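Galacto-N-biose/lacto-N-biose I transporter substrate-binding protein (Bifidobacterium longum, PDB 2Z8D) probably captures galacto-N-biose and lacto-N-biose outside the cell and delivers them to an ABC transporter for uptake. Local coordinates at residues T19-L24 against K50-D55; P126-P131 against A250-P255; I170-P175 against A224-P229. One frame throughout, in Å; residues are numbered along the deposited sequence.

Interaction 1 (T19-L24 against K50-D55); sequences TYMHRL and KATKFD. With NAG (2-acetamido-2-deoxy-beta-D-glucopyranose), chain C.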
loop_
_atom_site.group_PDB
_atom_site.type_symbol
_atom_site.label_atom_id
_atom_site.label_comp_id
_atom_site.label_asym_id
_atom_site.label_seq_id
_atom_site.Cartn_x
_atom_site.Cartn_y
_atom_site.Cartn_z
ATOM N N THR A 19 -8.604 22.393 -4.903
ATOM C CA THR A 19 -8.053 21.391 -5.799
ATOM C C THR A 19 -7.529 20.171 -5.023
ATOM O O THR A 19 -7.048 20.301 -3.899
ATOM C CB THR A 19 -6.960 21.959 -6.654
ATOM O OG1 THR A 19 -6.040 22.669 -5.796
ATOM C CG2 THR A 19 -7.590 22.945 -7.733
ATOM N N TYR A 20 -7.684 19.006 -5.646
ATOM C CA TYR A 20 -7.406 17.681 -5.034
ATOM C C TYR A 20 -6.713 16.784 -6.067
ATOM O O TYR A 20 -7.325 16.338 -7.043
ATOM C CB TYR A 20 -8.719 17.083 -4.484
ATOM C CG TYR A 20 -8.668 15.611 -4.047
ATOM C CD1 TYR A 20 -7.494 15.043 -3.620
ATOM C CD2 TYR A 20 -9.812 14.818 -4.063
ATOM C CE1 TYR A 20 -7.419 13.706 -3.211
ATOM C CE2 TYR A 20 -9.761 13.430 -3.621
ATOM C CZ TYR A 20 -8.547 12.907 -3.231
ATOM O OH TYR A 20 -8.433 11.579 -2.810
ATOM N N MET A 21 -5.416 16.557 -5.881
ATOM C CA MET A 21 -4.668 15.604 -6.714
ATOM C C MET A 21 -4.628 14.239 -6.009
ATOM O O MET A 21 -4.243 14.123 -4.836
ATOM C CB MET A 21 -3.221 16.070 -6.948
ATOM C CG MET A 21 -2.542 15.365 -8.112
ATOM S SD MET A 21 -0.760 15.556 -8.139
ATOM C CE MET A 21 -0.600 17.330 -8.458
ATOM N N HIS A 22 -5.005 13.210 -6.737
ATOM C CA HIS A 22 -5.035 11.863 -6.183
ATOM C C HIS A 22 -4.334 10.910 -7.153
ATOM O O HIS A 22 -4.112 11.249 -8.329
ATOM C CB HIS A 22 -6.507 11.434 -6.008
ATOM C CG HIS A 22 -7.199 11.177 -7.311
ATOM N ND1 HIS A 22 -7.173 9.950 -7.935
ATOM C CD2 HIS A 22 -7.819 12.020 -8.168
ATOM C CE1 HIS A 22 -7.811 10.029 -9.095
ATOM N NE2 HIS A 22 -8.203 11.284 -9.268
ATOM N N ARG A 23 -4.031 9.706 -6.686
ATOM C CA ARG A 23 -3.503 8.649 -7.562
ATOM C C ARG A 23 -4.283 7.336 -7.421
ATOM O O ARG A 23 -3.744 6.226 -7.408
ATOM C CB ARG A 23 -1.971 8.517 -7.363
ATOM C CG ARG A 23 -1.491 8.192 -5.862
ATOM C CD ARG A 23 0.036 8.139 -5.860
ATOM N NE ARG A 23 0.681 8.118 -4.533
ATOM C CZ ARG A 23 0.849 7.018 -3.790
ATOM N NH1 ARG A 23 0.404 5.840 -4.183
ATOM N NH2 ARG A 23 1.472 7.111 -2.619
ATOM N N LEU A 24 -5.597 7.485 -7.289
ATOM C CA LEU A 24 -6.508 6.396 -7.286
ATOM C C LEU A 24 -6.657 5.903 -8.720
ATOM O O LEU A 24 -6.521 6.709 -9.658
ATOM C CB LEU A 24 -7.853 6.869 -6.696
ATOM C CG LEU A 24 -7.776 7.254 -5.181
ATOM C CD1 LEU A 24 -9.174 7.699 -4.751
ATOM C CD2 LEU A 24 -7.298 6.045 -4.378
ATOM N N LYS A 50 -12.037 20.617 -7.675
ATOM C CA LYS A 50 -11.442 20.104 -8.920
ATOM C C LYS A 50 -10.431 19.015 -8.597
ATOM O O LYS A 50 -9.371 19.290 -7.990
ATOM C CB LYS A 50 -10.750 21.252 -9.699
ATOM C CG LYS A 50 -10.288 20.917 -11.115
ATOM C CD LYS A 50 -10.174 22.174 -12.008
ATOM C CE LYS A 50 -9.078 23.137 -11.518
ATOM N NZ LYS A 50 -9.457 24.599 -11.692
ATOM N N ALA A 51 -10.760 17.787 -9.008
ATOM C CA ALA A 51 -9.950 16.608 -8.706
ATOM C C ALA A 51 -9.250 16.172 -9.966
ATOM O O ALA A 51 -9.883 16.092 -11.019
ATOM C CB ALA A 51 -10.813 15.470 -8.150
ATOM N N THR A 52 -7.944 15.948 -9.869
ATOM C CA THR A 52 -7.159 15.437 -10.997
ATOM C C THR A 52 -6.351 14.201 -10.552
ATOM O O THR A 52 -5.914 14.118 -9.408
ATOM C CB THR A 52 -6.187 16.498 -11.556
ATOM O OG1 THR A 52 -5.339 16.947 -10.506
ATOM C CG2 THR A 52 -6.940 17.717 -12.105
ATOM N N LYS A 53 -6.123 13.281 -11.491
ATOM C CA LYS A 53 -5.320 12.081 -11.258
ATOM C C LYS A 53 -3.881 12.339 -11.686
ATOM O O LYS A 53 -3.646 12.744 -12.826
ATOM C CB LYS A 53 -5.901 10.905 -12.071
ATOM C CG LYS A 53 -5.198 9.614 -11.839
ATOM C CD LYS A 53 -5.901 8.479 -12.552
ATOM C CE LYS A 53 -4.969 7.293 -12.714
ATOM N NZ LYS A 53 -4.536 6.551 -11.472
ATOM N N PHE A 54 -2.936 12.099 -10.788
ATOM C CA PHE A 54 -1.494 12.226 -11.085
ATOM C C PHE A 54 -1.099 11.314 -12.252
ATOM O O PHE A 54 -1.513 10.163 -12.284
ATOM C CB PHE A 54 -0.657 11.841 -9.887
ATOM C CG PHE A 54 0.842 11.764 -10.174
ATOM C CD1 PHE A 54 1.566 12.923 -10.443
ATOM C CD2 PHE A 54 1.520 10.524 -10.143
ATOM C CE1 PHE A 54 2.955 12.874 -10.678
ATOM C CE2 PHE A 54 2.907 10.472 -10.367
ATOM C CZ PHE A 54 3.615 11.660 -10.651
ATOM N N ASP A 55 -0.264 11.821 -13.166
ATOM C CA ASP A 55 0.058 11.088 -14.385
ATOM C C ASP A 55 1.499 10.653 -14.269
ATOM O O ASP A 55 2.413 11.442 -14.455
ATOM C CB ASP A 55 -0.226 11.957 -15.635
ATOM C CG ASP A 55 -0.115 11.173 -16.948
ATOM O OD1 ASP A 55 0.064 9.924 -16.906
ATOM O OD2 ASP A 55 -0.230 11.810 -18.033
HETATM C C1 NAG C . 2.445 0.966 -6.024
HETATM C C2 NAG C . 1.753 1.919 -5.042
HETATM C C3 NAG C . 0.226 1.766 -5.155
HETATM C C4 NAG C . -0.258 1.912 -6.621
HETATM C C5 NAG C . 0.623 1.013 -7.525
HETATM C C6 NAG C . 0.283 1.104 -9.027
HETATM C C7 NAG C . 2.572 2.679 -2.860
HETATM C C8 NAG C . 3.039 2.314 -1.468
HETATM N N2 NAG C . 2.239 1.669 -3.668
HETATM O O1 NAG C . 3.803 1.232 -5.975
HETATM O O3 NAG C . -0.358 2.775 -4.348
HETATM O O4 NAG C . -1.570 1.442 -6.667
HETATM O O5 NAG C . 1.995 1.345 -7.312
HETATM O O6 NAG C . 0.400 2.451 -9.487
HETATM O O7 NAG C . 2.516 3.861 -3.218
HETATM O O HOH W 1 -9.704 12.620 -11.073
#
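Tyr20 and Ala51 sit opposite each other where strand 16-22 runs beside strand 47-53. The two are the parallel strands of a beta-alpha-beta unit, connected through helix 33-43. Strand 47-53 is an outermost strand of the mixed sheet.

The backbone bonds form a parallel ladder. Tyr20 N donates to Lys50 O, and Thr52 N returns a bond to Tyr20 O. His22 N then donates to Thr52 O at 3.0 Å, and Phe54 N to His22 O at 2.9 Å. These last two are the straighter pair, with N-H...O angles of 165° and 167°. Short CA-H...O contacts, such as Ala51 CA to Tyr20 O at 3.1 Å, fill in between them.

Side chains pack on both faces. On the face of Met21 and Thr52, Met21 SD lies 4.1 Å from Phe54 CB and makes an oblique Met-aromatic contact with the Phe54 ring. On the face of Tyr20 and His22, the His22 ring is turned back over the neighbouring strand by its chi1 of 71°. Lys53 CA lies over one ring face in a CH-pi contact, 3.9 Å from the centroid. In the ring plane, ND1 accepts from Leu24 N, and NE2 meets a water at 2.7 Å. The ring is thus held at both nitrogens.

Arg23 and Lys53 make their polar bonds at the loop end. Arg23 forms a salt bridge with Glu84, and its NH1 makes a weak bond to O7 of the bound N-acetylglucosamine. Lys53 bends at its last torsion, and NZ donates to Leu24 O at 2.7 Å from above the carbonyl plane.

Interaction 2 (P126-P131 against A250-P255); sequences PQDTGP and AAWEAP. With GAL (beta-D-galactopyranose), chain B; NAG (2-acetamido-2-deoxy-beta-D-glucopyranose), chain C.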
loop_
_atom_site.group_PDB
_atom_site.type_symbol
_atom_site.label_atom_id
_atom_site.label_comp_id
_atom_site.label_asym_id
_atom_site.label_seq_id
_atom_site.Cartn_x
_atom_site.Cartn_y
_atom_site.Cartn_z
ATOM N N PRO A 126 -6.923 10.283 7.218
ATOM C CA PRO A 126 -6.618 9.004 6.624
ATOM C C PRO A 126 -7.663 8.543 5.607
ATOM O O PRO A 126 -8.897 8.766 5.784
ATOM C CB PRO A 126 -6.590 8.042 7.832
ATOM C CG PRO A 126 -7.657 8.649 8.822
ATOM C CD PRO A 126 -7.316 10.175 8.647
ATOM N N GLN A 127 -7.206 7.821 4.593
ATOM C CA GLN A 127 -8.143 7.386 3.531
ATOM C C GLN A 127 -8.326 5.860 3.475
ATOM O O GLN A 127 -9.451 5.381 3.420
ATOM C CB GLN A 127 -7.765 7.992 2.173
ATOM C CG GLN A 127 -8.742 7.647 1.052
ATOM C CD GLN A 127 -8.400 8.361 -0.232
ATOM O OE1 GLN A 127 -7.477 7.943 -0.961
ATOM N NE2 GLN A 127 -9.088 9.492 -0.489
ATOM N N ASP A 128 -7.237 5.100 3.507
ATOM C CA ASP A 128 -7.327 3.618 3.430
ATOM C C ASP A 128 -6.195 2.909 4.131
ATOM O O ASP A 128 -5.228 3.538 4.570
ATOM C CB ASP A 128 -7.332 3.181 1.932
ATOM C CG ASP A 128 -5.991 3.516 1.216
ATOM O OD1 ASP A 128 -5.526 4.664 1.311
ATOM O OD2 ASP A 128 -5.420 2.621 0.558
ATOM N N THR A 129 -6.281 1.590 4.231
ATOM C CA THR A 129 -5.155 0.794 4.740
ATOM C C THR A 129 -4.709 -0.322 3.807
ATOM O O THR A 129 -5.528 -0.849 3.044
ATOM C CB THR A 129 -5.465 0.190 6.145
ATOM O OG1 THR A 129 -6.589 -0.717 6.083
ATOM C CG2 THR A 129 -5.779 1.327 7.174
ATOM N N GLY A 130 -3.437 -0.719 3.914
ATOM C CA GLY A 130 -2.876 -1.722 3.022
ATOM C C GLY A 130 -2.380 -3.041 3.603
ATOM O O GLY A 130 -1.210 -3.392 3.383
ATOM N N PRO A 131 -3.238 -3.820 4.270
ATOM C CA PRO A 131 -2.685 -5.070 4.821
ATOM C C PRO A 131 -2.363 -6.037 3.702
ATOM O O PRO A 131 -3.044 -6.049 2.645
ATOM C CB PRO A 131 -3.827 -5.609 5.688
ATOM C CG PRO A 131 -5.040 -5.063 5.013
ATOM C CD PRO A 131 -4.670 -3.686 4.602
ATOM N N ALA A 250 -1.234 -6.760 -1.690
ATOM C CA ALA A 250 -1.847 -5.776 -0.823
ATOM C C ALA A 250 -3.347 -5.873 -1.033
ATOM O O ALA A 250 -3.835 -6.102 -2.168
ATOM C CB ALA A 250 -1.339 -4.358 -1.120
ATOM N N ALA A 251 -4.102 -5.684 0.052
ATOM C CA ALA A 251 -5.572 -5.808 -0.040
ATOM C C ALA A 251 -6.173 -4.930 -1.166
ATOM O O ALA A 251 -7.089 -5.381 -1.833
ATOM C CB ALA A 251 -6.234 -5.511 1.295
ATOM N N TRP A 252 -5.653 -3.711 -1.365
ATOM C CA TRP A 252 -6.154 -2.782 -2.411
ATOM C C TRP A 252 -5.921 -3.268 -3.863
ATOM O O TRP A 252 -6.385 -2.617 -4.849
ATOM C CB TRP A 252 -5.622 -1.340 -2.227
ATOM C CG TRP A 252 -4.111 -1.210 -1.952
ATOM C CD1 TRP A 252 -3.511 -0.980 -0.698
ATOM C CD2 TRP A 252 -3.034 -1.362 -2.880
ATOM N NE1 TRP A 252 -2.133 -0.950 -0.839
ATOM C CE2 TRP A 252 -1.816 -1.181 -2.158
ATOM C CE3 TRP A 252 -2.968 -1.604 -4.277
ATOM C CZ2 TRP A 252 -0.540 -1.291 -2.776
ATOM C CZ3 TRP A 252 -1.690 -1.704 -4.882
ATOM C CH2 TRP A 252 -0.520 -1.520 -4.153
ATOM N N GLU A 253 -5.166 -4.355 -4.016
ATOM C CA GLU A 253 -4.926 -4.932 -5.345
ATOM C C GLU A 253 -6.094 -5.640 -5.918
ATOM O O GLU A 253 -6.064 -5.958 -7.118
ATOM C CB GLU A 253 -3.701 -5.890 -5.348
ATOM C CG GLU A 253 -2.368 -5.165 -5.111
ATOM C CD GLU A 253 -1.188 -6.111 -5.327
ATOM O OE1 GLU A 253 -1.164 -6.737 -6.398
ATOM O OE2 GLU A 253 -0.324 -6.264 -4.431
ATOM N N ALA A 254 -7.130 -5.925 -5.116
ATOM C CA ALA A 254 -8.222 -6.828 -5.602
ATOM C C ALA A 254 -8.774 -6.447 -6.999
ATOM O O ALA A 254 -8.663 -7.237 -7.940
ATOM C CB ALA A 254 -9.344 -6.939 -4.606
ATOM N N PRO A 255 -9.341 -5.243 -7.151
ATOM C CA PRO A 255 -9.815 -4.921 -8.530
ATOM C C PRO A 255 -8.751 -4.823 -9.644
ATOM O O PRO A 255 -9.052 -5.129 -10.829
ATOM C CB PRO A 255 -10.578 -3.582 -8.329
ATOM C CG PRO A 255 -9.882 -2.932 -7.159
ATOM C CD PRO A 255 -9.602 -4.135 -6.215
HETATM C C1 GAL B . -1.547 2.322 -3.650
HETATM C C2 GAL B . -1.713 3.095 -2.331
HETATM C C3 GAL B . -3.083 2.813 -1.710
HETATM C C4 GAL B . -4.185 3.091 -2.700
HETATM C C5 GAL B . -3.940 2.261 -3.991
HETATM C C6 GAL B . -4.928 2.629 -5.068
HETATM O O2 GAL B . -0.744 2.736 -1.393
HETATM O O3 GAL B . -3.254 3.502 -0.483
HETATM O O4 GAL B . -4.228 4.487 -2.964
HETATM O O5 GAL B . -2.617 2.567 -4.497
HETATM O O6 GAL B . -4.897 1.658 -6.116
HETATM C C1 NAG C . 2.445 0.966 -6.024
HETATM C C2 NAG C . 1.753 1.919 -5.042
HETATM C C3 NAG C . 0.226 1.766 -5.155
HETATM C C4 NAG C . -0.258 1.912 -6.621
HETATM C C5 NAG C . 0.623 1.013 -7.525
HETATM C C6 NAG C . 0.283 1.104 -9.027
HETATM C C7 NAG C . 2.572 2.679 -2.860
HETATM C C8 NAG C . 3.039 2.314 -1.468
HETATM N N2 NAG C . 2.239 1.669 -3.668
HETATM O O1 NAG C . 3.803 1.232 -5.975
HETATM O O3 NAG C . -0.358 2.775 -4.348
HETATM O O4 NAG C . -1.570 1.442 -6.667
HETATM O O5 NAG C . 1.995 1.345 -7.312
HETATM O O6 NAG C . 0.400 2.451 -9.487
HETATM O O7 NAG C . 2.516 3.861 -3.218
#
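Pro131 and Ala251 make the close part of this contact. Ala251 N donates to Pro131 O at 2.8 Å. The Ala251 methyl group sits beside the same carbonyl. It also meets the proline ring, with Ala251 CB 3.9 Å from Pro131 CG. Phe351 and Ala354 of helix 347-356 pack on these two residues. Gly130 lies next to the Trp252 indole, with its CA 3.8 Å from Trp252 CD1.

The other end of the contact is looser. Asp128 OD2 and Thr129 O both stay 4.3 Å from Trp252 CD1. Here the segments diverge, and the bound sugar lies beside the side chains of Asp128 and Trp252. This is the ligand site of a bacterial extracellular solute-binding protein. The loop between strands 121-126 and 132-137 and the turn between strand 246-250 and helix 254-260 each supply part of it. Gly289, Ser290 and Glu177 are among the other sugar-binding residues.

Trp252 is the sugar platform. Its chi1 of 47° puts CG between the backbone N and carbonyl carbon, and from there the ring lies between Ala250 CB and the sugars. Galactose C1 lies over the centre of one face, 3.7 Å above the plane. N-acetylglucosamine C3 approaches the six-membered ring, 3.5 Å from Trp252 CH2. The opposite face is backed by Ala250 CB, 3.3 Å from the plane. Trp252 NE1 donates to Asp287 O, which helps fix the rotation of the indole.

Asp128 holds the galactose through one hydroxyl. Galactose O3 donates to Asp128 OD2 at 2.6 Å, while Asp128 OD1 takes a weak bond from Ser290 N. Within the turn, Glu253 OE2 accepts from Ala250 N, and Glu253 OE1 forms a salt bridge with Arg230.

Interaction 3 (I170-P175 against A224-P229); sequences IMSYQP and AATTNP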
loop_
_atom_site.group_PDB
_atom_site.type_symbol
_atom_site.label_atom_id
_atom_site.label_comp_id
_atom_site.label_asym_id
_atom_site.label_seq_id
_atom_site.Cartn_x
_atom_site.Cartn_y
_atom_site.Cartn_z
ATOM N N ILE A 170 3.029 -20.632 -7.197
ATOM C CA ILE A 170 2.162 -20.216 -6.074
ATOM C C ILE A 170 2.737 -18.968 -5.329
ATOM O O ILE A 170 2.173 -18.520 -4.305
ATOM C CB ILE A 170 1.825 -21.402 -5.101
ATOM C CG1 ILE A 170 3.050 -21.864 -4.314
ATOM C CG2 ILE A 170 1.156 -22.589 -5.909
ATOM C CD1 ILE A 170 2.724 -22.904 -3.201
ATOM N N MET A 171 3.815 -18.398 -5.878
ATOM C CA MET A 171 4.363 -17.111 -5.417
ATOM C C MET A 171 4.851 -16.254 -6.600
ATOM O O MET A 171 5.278 -16.792 -7.638
ATOM C CB MET A 171 5.458 -17.319 -4.339
ATOM C CG MET A 171 5.964 -16.002 -3.641
ATOM S SD MET A 171 4.564 -15.130 -2.850
ATOM C CE MET A 171 4.084 -16.406 -1.726
ATOM N N SER A 172 4.730 -14.929 -6.475
ATOM C CA SER A 172 5.531 -13.995 -7.260
ATOM C C SER A 172 6.582 -13.311 -6.398
ATOM O O SER A 172 6.385 -13.082 -5.176
ATOM C CB SER A 172 4.681 -12.949 -7.996
ATOM O OG SER A 172 3.945 -12.162 -7.049
ATOM N N TYR A 173 7.718 -13.072 -7.036
ATOM C CA TYR A 173 8.743 -12.167 -6.586
ATOM C C TYR A 173 8.664 -10.920 -7.433
ATOM O O TYR A 173 8.867 -10.978 -8.655
ATOM C CB TYR A 173 10.099 -12.790 -6.826
ATOM C CG TYR A 173 11.280 -11.972 -6.363
ATOM C CD1 TYR A 173 11.553 -11.827 -5.004
ATOM C CD2 TYR A 173 12.164 -11.403 -7.283
ATOM C CE1 TYR A 173 12.636 -11.098 -4.562
ATOM C CE2 TYR A 173 13.279 -10.683 -6.854
ATOM C CZ TYR A 173 13.503 -10.536 -5.470
ATOM O OH TYR A 173 14.617 -9.854 -4.962
ATOM N N GLN A 174 8.372 -9.803 -6.782
ATOM C CA GLN A 174 8.047 -8.551 -7.504
ATOM C C GLN A 174 9.146 -7.515 -7.225
ATOM O O GLN A 174 9.116 -6.799 -6.189
ATOM C CB GLN A 174 6.656 -8.029 -7.075
ATOM C CG GLN A 174 5.524 -9.031 -7.267
ATOM C CD GLN A 174 4.224 -8.502 -6.744
ATOM O OE1 GLN A 174 4.099 -7.306 -6.504
ATOM N NE2 GLN A 174 3.220 -9.367 -6.646
ATOM N N PRO A 175 10.194 -7.488 -8.078
ATOM C CA PRO A 175 11.307 -6.632 -7.656
ATOM C C PRO A 175 11.008 -5.142 -7.658
ATOM O O PRO A 175 11.577 -4.441 -6.804
ATOM C CB PRO A 175 12.445 -6.987 -8.630
ATOM C CG PRO A 175 11.743 -7.585 -9.829
ATOM C CD PRO A 175 10.477 -8.218 -9.331
ATOM N N ALA A 224 10.822 -21.268 -8.373
ATOM C CA ALA A 224 9.465 -21.587 -7.908
ATOM C C ALA A 224 8.652 -20.338 -7.632
ATOM O O ALA A 224 7.589 -20.413 -7.033
ATOM C CB ALA A 224 9.511 -22.532 -6.659
ATOM N N ALA A 225 9.131 -19.183 -8.081
ATOM C CA ALA A 225 8.311 -17.975 -8.038
ATOM C C ALA A 225 8.530 -17.212 -9.315
ATOM O O ALA A 225 9.642 -17.212 -9.843
ATOM C CB ALA A 225 8.662 -17.110 -6.831
ATOM N N THR A 226 7.492 -16.585 -9.830
ATOM C CA THR A 226 7.655 -15.696 -11.017
ATOM C C THR A 226 8.564 -14.517 -10.641
ATOM O O THR A 226 8.723 -14.197 -9.427
ATOM C CB THR A 226 6.313 -15.170 -11.555
ATOM O OG1 THR A 226 5.677 -14.352 -10.567
ATOM C CG2 THR A 226 5.336 -16.293 -11.938
ATOM N N THR A 227 9.186 -13.870 -11.638
ATOM C CA THR A 227 10.127 -12.789 -11.355
ATOM C C THR A 227 9.758 -11.545 -12.154
ATOM O O THR A 227 10.508 -10.582 -12.150
ATOM C CB THR A 227 11.641 -13.171 -11.633
ATOM O OG1 THR A 227 11.761 -13.598 -12.979
ATOM C CG2 THR A 227 12.144 -14.313 -10.705
ATOM N N ASN A 228 8.630 -11.588 -12.850
ATOM C CA ASN A 228 8.115 -10.437 -13.608
ATOM C C ASN A 228 7.796 -9.265 -12.671
ATOM O O ASN A 228 7.090 -9.450 -11.653
ATOM C CB ASN A 228 6.848 -10.819 -14.379
ATOM C CG ASN A 228 7.045 -12.026 -15.236
ATOM O OD1 ASN A 228 6.281 -12.980 -15.163
ATOM N ND2 ASN A 228 8.125 -12.029 -15.991
ATOM N N PRO A 229 8.285 -8.050 -13.022
ATOM C CA PRO A 229 7.914 -6.884 -12.217
ATOM C C PRO A 229 6.380 -6.743 -12.228
ATOM O O PRO A 229 5.724 -6.958 -13.254
ATOM C CB PRO A 229 8.582 -5.712 -12.956
ATOM C CG PRO A 229 9.733 -6.380 -13.742
ATOM C CD PRO A 229 9.118 -7.674 -14.187
HETATM O O HOH W 2 5.518 -22.061 -7.111
HETATM O O HOH W 3 6.703 -11.753 -10.465
#
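Two irregular loops meet here, joined by a single backbone bridge between Ser172 and Thr226. One loop follows helix 153-165 and leads to helix 178-187. The other follows helix 207-221 and leads to helix 233-240. The segments run in roughly the same direction, 39° apart.

Two direct backbone bonds make the bridge. Thr226 N donates to Met171 O at 3.1 Å, and Tyr173 N donates to Thr226 O at 2.8 Å. Thr226 therefore uses both its N-H and its carbonyl, one on each side of Ser172.

The side chains near the bridge touch mainly through small groups. Ala225 CB comes to 3.5 Å from Met171 O and 4.1 Å from Met171 CB. The rest of the Met171 side chain turns away from the other loop and packs against helices 207-221 and 153-165. Thr226 OG1, placed between its own backbone N and carbonyl carbon by a chi1 of 63°, lies 3.1 Å from Ser172 CB. The Ser172 hydroxyl bonds elsewhere. It accepts from Gln174 NE2, which approaches nearly straight at 170°, and it also bonds to Thr247 OG1 of strand 246-250. Further along, Pro175 CD rests 3.7 Å from Thr227 O and also packs on Pro229 CA. The Tyr173 ring leads away to Ala381, and its hydroxyl bonds to Ala378 O.

Two waters extend the join, one at the Ile170 end and one beside the bridge. The first links Ile170 N to Ala224 O. The second donates to Tyr173 O and Asn228 O and accepts a hydrogen bond from Thr226 OG1. The join is thus mostly main-chain polar, and one water supplies donors to Tyr173 O and Asn228 O, which have no direct hydrogen bond across the two segments.

Interaction 2 is the central contact, fully buried near the middle of the chain. Interaction 1 is only partly buried, on an edge strand of the mixed sheet. Interaction 3 is buried but lies well away from the centre. Interactions 2 and 3 both connect to strand 246-250, one through Ala250 and the other through the Ser172 to Thr247 bond, yet they do not touch. Interactions 1 and 2 do touch: Tyr20 OH probably bonds to Gln127 NE2, and both reach the N-acetylglucosamine. Interaction 1 relies on a regular strand ladder, interaction 3 on one bridge extended by waters. Interaction 2 has a single backbone bond between its segments, and its main side chains serve the sugar.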